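Local coordinates for tail spike protein (PDB 6EU4) that probably recognises and processes surface polysaccharide of its Acinetobacter host, as phage tailspikes do, and forms a trimer built on parallel beta-helices, at residues Y133-C147 with R182-F196. Sequence-based numbering, arbitrary orientation.
Sequences YNSNTTIEGTGELDC and RVGDWYAQNNHLSGF
Ile139 and Leu193 lie side by side inside a parallel beta-helix, on neighbouring coils whose strands 138-141 and 192-194 run 11° from parallel. CD1 of Ile139 meets CG of Leu193 at 4.0 Å, while the CG2 branch of Ile139, anti to the backbone N, touches CE2 of Phe196. Leu193 CD2 sits over one face of the Tyr133 ring, near its rim; the Tyr133 hydroxyl is hydrogen-bonded to Tyr221, one coil beyond Leu193. Backbone bonds such as Ser194 N to Ile139 O (2.8 Å) join the strands. On their other face Thr138 and His192 bond Thr142 and Glu144 of a neighbouring subunit. Just before the strands, where Asn136 and Asn190 both take left-handed backbone angles, Asn191 lies alongside Thr137, pointing the same way, its amide 83° to the Tyr133 ring, ND2 at the ring edge. OD1 of Asn191 accepts Thr137 N at 2.9 Å, and ND2 donates to Asn134 O at 2.9 Å. Farther out, the extended Arg182 chain lays its guanidinium over Ser135 CB, with two waters at its edge and NH2 in a salt bridge to Asp146 of a neighbouring subunit. Ser135 OG accepts Gln189 N almost straight (2.9 Å, 173°) and donates to a water 2.7 Å away, which donates to Asp185 OD2 and Tyr187 O.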
loop_
_atom_site.group_PDB
_atom_site.type_symbol
_atom_site.label_atom_id
_atom_site.label_comp_id
_atom_site.label_asym_id
_atom_site.label_seq_id
_atom_site.Cartn_x
_atom_site.Cartn_y
_atom_site.Cartn_z
ATOM N N TYR A 133 -21.405 -22.911 -12.862
ATOM C CA TYR A 133 -20.129 -23.326 -13.400
ATOM C C TYR A 133 -19.371 -24.056 -12.303
ATOM O O TYR A 133 -19.640 -23.865 -11.116
ATOM C CB TYR A 133 -19.339 -22.121 -13.926
ATOM C CG TYR A 133 -19.014 -21.050 -12.887
ATOM C CD1 TYR A 133 -19.958 -20.102 -12.505
ATOM C CD2 TYR A 133 -17.745 -20.967 -12.313
ATOM C CE1 TYR A 133 -19.655 -19.127 -11.567
ATOM C CE2 TYR A 133 -17.442 -19.983 -11.368
ATOM C CZ TYR A 133 -18.398 -19.073 -10.999
ATOM O OH TYR A 133 -18.102 -18.095 -10.069
ATOM N N ASN A 134 -18.412 -24.902 -12.715
ATOM C CA ASN A 134 -17.651 -25.707 -11.775
ATOM C C ASN A 134 -16.240 -25.180 -11.710
ATOM O O ASN A 134 -15.981 -24.184 -11.008
ATOM C CB ASN A 134 -17.707 -27.196 -12.163
ATOM C CG ASN A 134 -19.123 -27.742 -12.245
ATOM O OD1 ASN A 134 -19.494 -28.362 -13.247
ATOM N ND2 ASN A 134 -19.912 -27.545 -11.190
ATOM N N SER A 135 -15.271 -25.806 -12.373
ATOM C CA SER A 135 -13.870 -25.433 -12.262
ATOM C C SER A 135 -13.242 -25.397 -13.645
ATOM O O SER A 135 -13.769 -25.959 -14.608
ATOM C CB SER A 135 -13.131 -26.416 -11.343
ATOM O OG SER A 135 -13.592 -26.233 -10.014
ATOM N N ASN A 136 -12.087 -24.734 -13.735
ATOM C CA ASN A 136 -11.355 -24.627 -14.994
ATOM C C ASN A 136 -12.240 -24.074 -16.101
ATOM O O ASN A 136 -12.216 -24.543 -17.239
ATOM C CB ASN A 136 -10.769 -25.977 -15.397
ATOM C CG ASN A 136 -9.420 -25.850 -16.082
ATOM O OD1 ASN A 136 -8.369 -26.063 -15.472
ATOM N ND2 ASN A 136 -9.448 -25.510 -17.362
ATOM N N THR A 137 -13.037 -23.066 -15.761
ATOM C CA THR A 137 -13.992 -22.478 -16.683
ATOM C C THR A 137 -13.552 -21.066 -17.025
ATOM O O THR A 137 -13.376 -20.236 -16.127
ATOM C CB THR A 137 -15.388 -22.447 -16.064
ATOM O OG1 THR A 137 -15.683 -23.735 -15.549
ATOM C CG2 THR A 137 -16.421 -22.092 -17.103
ATOM N N THR A 138 -13.396 -20.790 -18.316
ATOM C CA THR A 138 -13.129 -19.443 -18.808
ATOM C C THR A 138 -14.360 -18.985 -19.578
ATOM O O THR A 138 -14.812 -19.678 -20.501
ATOM C CB THR A 138 -11.864 -19.401 -19.673
ATOM O OG1 THR A 138 -10.721 -19.680 -18.848
ATOM C CG2 THR A 138 -11.671 -18.021 -20.307
ATOM N N ILE A 139 -14.902 -17.829 -19.177
ATOM C CA ILE A 139 -16.078 -17.215 -19.787
ATOM C C ILE A 139 -15.700 -15.777 -20.107
ATOM O O ILE A 139 -15.259 -15.045 -19.216
ATOM C CB ILE A 139 -17.300 -17.242 -18.851
ATOM C CG1 ILE A 139 -17.571 -18.648 -18.322
ATOM C CG2 ILE A 139 -18.516 -16.666 -19.568
ATOM C CD1 ILE A 139 -18.607 -18.691 -17.214
ATOM N N GLU A 140 -15.848 -15.375 -21.371
ATOM C CA GLU A 140 -15.388 -14.068 -21.832
ATOM C C GLU A 140 -16.476 -13.404 -22.671
ATOM O O GLU A 140 -16.854 -13.926 -23.726
ATOM C CB GLU A 140 -14.095 -14.201 -22.654
ATOM C CG GLU A 140 -13.561 -12.869 -23.221
ATOM C CD GLU A 140 -12.385 -13.054 -24.179
ATOM O OE1 GLU A 140 -11.745 -14.122 -24.147
ATOM O OE2 GLU A 140 -12.091 -12.116 -24.953
ATOM N N GLY A 141 -16.971 -12.252 -22.208
ATOM C CA GLY A 141 -17.737 -11.353 -23.039
ATOM C C GLY A 141 -16.860 -10.194 -23.500
ATOM O O GLY A 141 -15.686 -10.096 -23.153
ATOM N N THR A 142 -17.449 -9.293 -24.301
ATOM C CA THR A 142 -16.701 -8.116 -24.748
ATOM C C THR A 142 -16.980 -6.871 -23.920
ATOM O O THR A 142 -16.373 -5.820 -24.177
ATOM C CB THR A 142 -16.985 -7.803 -26.221
ATOM O OG1 THR A 142 -18.386 -7.569 -26.410
ATOM C CG2 THR A 142 -16.495 -8.919 -27.130
ATOM N N GLY A 143 -17.847 -6.959 -22.926
ATOM C CA GLY A 143 -18.122 -5.828 -22.074
ATOM C C GLY A 143 -19.468 -5.963 -21.396
ATOM O O GLY A 143 -20.361 -6.699 -21.848
ATOM N N GLU A 144 -19.609 -5.207 -20.303
ATOM C CA GLU A 144 -20.703 -5.348 -19.353
ATOM C C GLU A 144 -21.992 -4.660 -19.791
ATOM O O GLU A 144 -23.032 -4.888 -19.173
ATOM C CB GLU A 144 -20.267 -4.799 -17.993
ATOM C CG GLU A 144 -18.964 -5.409 -17.445
ATOM C CD GLU A 144 -17.711 -4.543 -17.717
ATOM O OE1 GLU A 144 -17.440 -4.226 -18.904
ATOM O OE2 GLU A 144 -17.012 -4.192 -16.725
ATOM N N LEU A 145 -21.969 -3.834 -20.831
ATOM C CA LEU A 145 -23.217 -3.227 -21.298
ATOM C C LEU A 145 -24.030 -4.185 -22.144
ATOM O O LEU A 145 -25.266 -4.148 -22.107
ATOM C CB LEU A 145 -22.936 -1.978 -22.131
ATOM C CG LEU A 145 -22.279 -0.807 -21.416
ATOM C CD1 LEU A 145 -22.064 0.323 -22.425
ATOM C CD2 LEU A 145 -23.119 -0.339 -20.228
ATOM N N ASP A 146 -23.364 -5.026 -22.930
ATOM C CA ASP A 146 -24.018 -5.750 -24.005
ATOM C C ASP A 146 -23.944 -7.259 -23.890
ATOM O O ASP A 146 -24.624 -7.946 -24.665
ATOM C CB ASP A 146 -23.420 -5.334 -25.350
ATOM C CG ASP A 146 -23.655 -3.858 -25.649
ATOM O OD1 ASP A 146 -24.697 -3.303 -25.220
ATOM O OD2 ASP A 146 -22.801 -3.261 -26.311
ATOM N N CYS A 147 -23.166 -7.789 -22.949
ATOM C CA CYS A 147 -22.928 -9.223 -22.816
ATOM C C CYS A 147 -23.350 -9.683 -21.430
ATOM O O CYS A 147 -22.973 -9.065 -20.434
ATOM C CB CYS A 147 -21.447 -9.569 -23.021
ATOM S SG CYS A 147 -20.811 -9.047 -24.620
ATOM N N ARG A 182 -16.728 -29.230 -8.465
ATOM C CA ARG A 182 -16.818 -30.567 -9.045
ATOM C C ARG A 182 -17.026 -31.603 -7.948
ATOM O O ARG A 182 -16.617 -31.418 -6.801
ATOM C CB ARG A 182 -15.547 -30.900 -9.818
ATOM C CG ARG A 182 -15.262 -30.050 -11.039
ATOM C CD ARG A 182 -13.845 -30.408 -11.571
ATOM N NE ARG A 182 -13.575 -29.834 -12.880
ATOM C CZ ARG A 182 -12.409 -29.935 -13.515
ATOM N NH1 ARG A 182 -11.384 -30.563 -12.952
ATOM N NH2 ARG A 182 -12.269 -29.394 -14.716
ATOM N N VAL A 183 -17.677 -32.713 -8.305
ATOM C CA VAL A 183 -17.863 -33.801 -7.348
ATOM C C VAL A 183 -16.504 -34.325 -6.928
ATOM O O VAL A 183 -15.621 -34.552 -7.761
ATOM C CB VAL A 183 -18.749 -34.906 -7.950
ATOM C CG1 VAL A 183 -20.142 -34.375 -8.202
ATOM C CG2 VAL A 183 -18.146 -35.447 -9.243
ATOM N N GLY A 184 -16.309 -34.471 -5.616
ATOM C CA GLY A 184 -15.027 -34.851 -5.059
ATOM C C GLY A 184 -14.145 -33.696 -4.630
ATOM O O GLY A 184 -13.190 -33.912 -3.868
ATOM N N ASP A 185 -14.420 -32.485 -5.106
ATOM C CA ASP A 185 -13.645 -31.302 -4.757
ATOM C C ASP A 185 -14.374 -30.494 -3.681
ATOM O O ASP A 185 -15.576 -30.664 -3.457
ATOM C CB ASP A 185 -13.419 -30.410 -5.980
ATOM C CG ASP A 185 -12.454 -31.015 -6.983
ATOM O OD1 ASP A 185 -11.766 -32.007 -6.652
ATOM O OD2 ASP A 185 -12.399 -30.495 -8.118
ATOM N N TRP A 186 -13.633 -29.583 -3.034
ATOM C CA TRP A 186 -14.243 -28.683 -2.066
ATOM C C TRP A 186 -14.539 -27.295 -2.615
ATOM O O TRP A 186 -15.392 -26.608 -2.048
ATOM C CB TRP A 186 -13.361 -28.527 -0.822
ATOM C CG TRP A 186 -13.055 -29.792 -0.104
ATOM C CD1 TRP A 186 -13.652 -31.000 -0.272
ATOM C CD2 TRP A 186 -12.056 -29.973 0.899
ATOM N NE1 TRP A 186 -13.080 -31.929 0.554
ATOM C CE2 TRP A 186 -12.100 -31.321 1.290
ATOM C CE3 TRP A 186 -11.125 -29.121 1.501
ATOM C CZ2 TRP A 186 -11.252 -31.845 2.265
ATOM C CZ3 TRP A 186 -10.278 -29.642 2.464
ATOM C CH2 TRP A 186 -10.352 -30.987 2.838
ATOM N N TYR A 187 -13.868 -26.858 -3.690
ATOM C CA TYR A 187 -13.988 -25.493 -4.179
ATOM C C TYR A 187 -14.241 -25.491 -5.682
ATOM O O TYR A 187 -13.718 -26.336 -6.418
ATOM C CB TYR A 187 -12.712 -24.668 -3.869
ATOM C CG TYR A 187 -12.464 -24.568 -2.388
ATOM C CD1 TYR A 187 -13.058 -23.561 -1.640
ATOM C CD2 TYR A 187 -11.646 -25.482 -1.736
ATOM C CE1 TYR A 187 -12.868 -23.480 -0.273
ATOM C CE2 TYR A 187 -11.453 -25.408 -0.369
ATOM C CZ TYR A 187 -12.069 -24.409 0.356
ATOM O OH TYR A 187 -11.867 -24.332 1.719
ATOM N N ALA A 188 -15.028 -24.517 -6.131
ATOM C CA ALA A 188 -15.100 -24.172 -7.548
ATOM C C ALA A 188 -13.879 -23.310 -7.838
ATOM O O ALA A 188 -13.769 -22.183 -7.331
ATOM C CB ALA A 188 -16.407 -23.447 -7.863
ATOM N N GLN A 189 -12.935 -23.840 -8.607
ATOM C CA GLN A 189 -11.611 -23.243 -8.640
ATOM C C GLN A 189 -11.058 -23.163 -10.056
ATOM O O GLN A 189 -11.541 -23.815 -10.983
ATOM C CB GLN A 189 -10.640 -24.024 -7.764
ATOM C CG GLN A 189 -10.447 -25.467 -8.129
ATOM C CD GLN A 189 -9.425 -26.109 -7.223
ATOM O OE1 GLN A 189 -9.748 -26.520 -6.104
ATOM N NE2 GLN A 189 -8.168 -26.147 -7.673
ATOM N N ASN A 190 -10.015 -22.342 -10.192
ATOM C CA ASN A 190 -9.317 -22.151 -11.464
ATOM C C ASN A 190 -10.258 -21.681 -12.565
ATOM O O ASN A 190 -10.127 -22.062 -13.726
ATOM C CB ASN A 190 -8.578 -23.420 -11.865
ATOM C CG ASN A 190 -7.556 -23.832 -10.827
ATOM O OD1 ASN A 190 -7.759 -24.787 -10.077
ATOM N ND2 ASN A 190 -6.468 -23.080 -10.744
ATOM N N ASN A 191 -11.166 -20.781 -12.206
ATOM C CA ASN A 191 -12.077 -20.156 -13.147
ATOM C C ASN A 191 -11.582 -18.755 -13.479
ATOM O O ASN A 191 -10.902 -18.105 -12.679
ATOM C CB ASN A 191 -13.481 -20.095 -12.564
ATOM C CG ASN A 191 -14.039 -21.473 -12.292
ATOM O OD1 ASN A 191 -14.042 -22.325 -13.161
ATOM N ND2 ASN A 191 -14.474 -21.702 -11.066
ATOM N N HIS A 192 -11.925 -18.299 -14.670
ATOM C CA HIS A 192 -11.406 -17.042 -15.204
ATOM C C HIS A 192 -12.547 -16.422 -15.997
ATOM O O HIS A 192 -12.762 -16.757 -17.169
ATOM C CB HIS A 192 -10.143 -17.291 -16.020
ATOM C CG HIS A 192 -9.093 -18.007 -15.221
ATOM N ND1 HIS A 192 -8.395 -17.385 -14.206
ATOM C CD2 HIS A 192 -8.723 -19.314 -15.190
ATOM C CE1 HIS A 192 -7.597 -18.263 -13.624
ATOM N NE2 HIS A 192 -7.786 -19.445 -14.192
ATOM N N LEU A 193 -13.292 -15.543 -15.335
ATOM C CA LEU A 193 -14.499 -14.943 -15.881
ATOM C C LEU A 193 -14.246 -13.477 -16.186
ATOM O O LEU A 193 -13.644 -12.774 -15.368
ATOM C CB LEU A 193 -15.653 -15.043 -14.887
ATOM C CG LEU A 193 -16.461 -16.324 -14.829
ATOM C CD1 LEU A 193 -15.579 -17.535 -14.768
ATOM C CD2 LEU A 193 -17.458 -16.286 -13.682
ATOM N N SER A 194 -14.708 -13.003 -17.348
ATOM C CA SER A 194 -14.494 -11.590 -17.637
ATOM C C SER A 194 -15.501 -11.028 -18.627
ATOM O O SER A 194 -15.861 -11.691 -19.605
ATOM C CB SER A 194 -13.090 -11.330 -18.186
ATOM O OG SER A 194 -12.865 -12.033 -19.377
ATOM N N GLY A 195 -15.903 -9.781 -18.385
ATOM C CA GLY A 195 -16.491 -8.969 -19.440
ATOM C C GLY A 195 -17.966 -9.163 -19.684
ATOM O O GLY A 195 -18.401 -9.208 -20.850
ATOM N N PHE A 196 -18.767 -9.278 -18.623
ATOM C CA PHE A 196 -20.201 -9.463 -18.822
ATOM C C PHE A 196 -20.964 -9.034 -17.579
ATOM O O PHE A 196 -20.382 -8.729 -16.533
ATOM C CB PHE A 196 -20.539 -10.911 -19.196
ATOM C CG PHE A 196 -20.123 -11.935 -18.180
ATOM C CD1 PHE A 196 -20.958 -12.264 -17.136
ATOM C CD2 PHE A 196 -18.906 -12.602 -18.301
ATOM C CE1 PHE A 196 -20.588 -13.228 -16.215
ATOM C CE2 PHE A 196 -18.530 -13.560 -17.388
ATOM C CZ PHE A 196 -19.378 -13.878 -16.341
HETATM O O HOH W 1 -13.910 -28.298 -8.324
HETATM O O HOH W 2 -15.433 -28.202 -14.366
HETATM O O HOH W 3 -14.215 -28.337 -17.061
#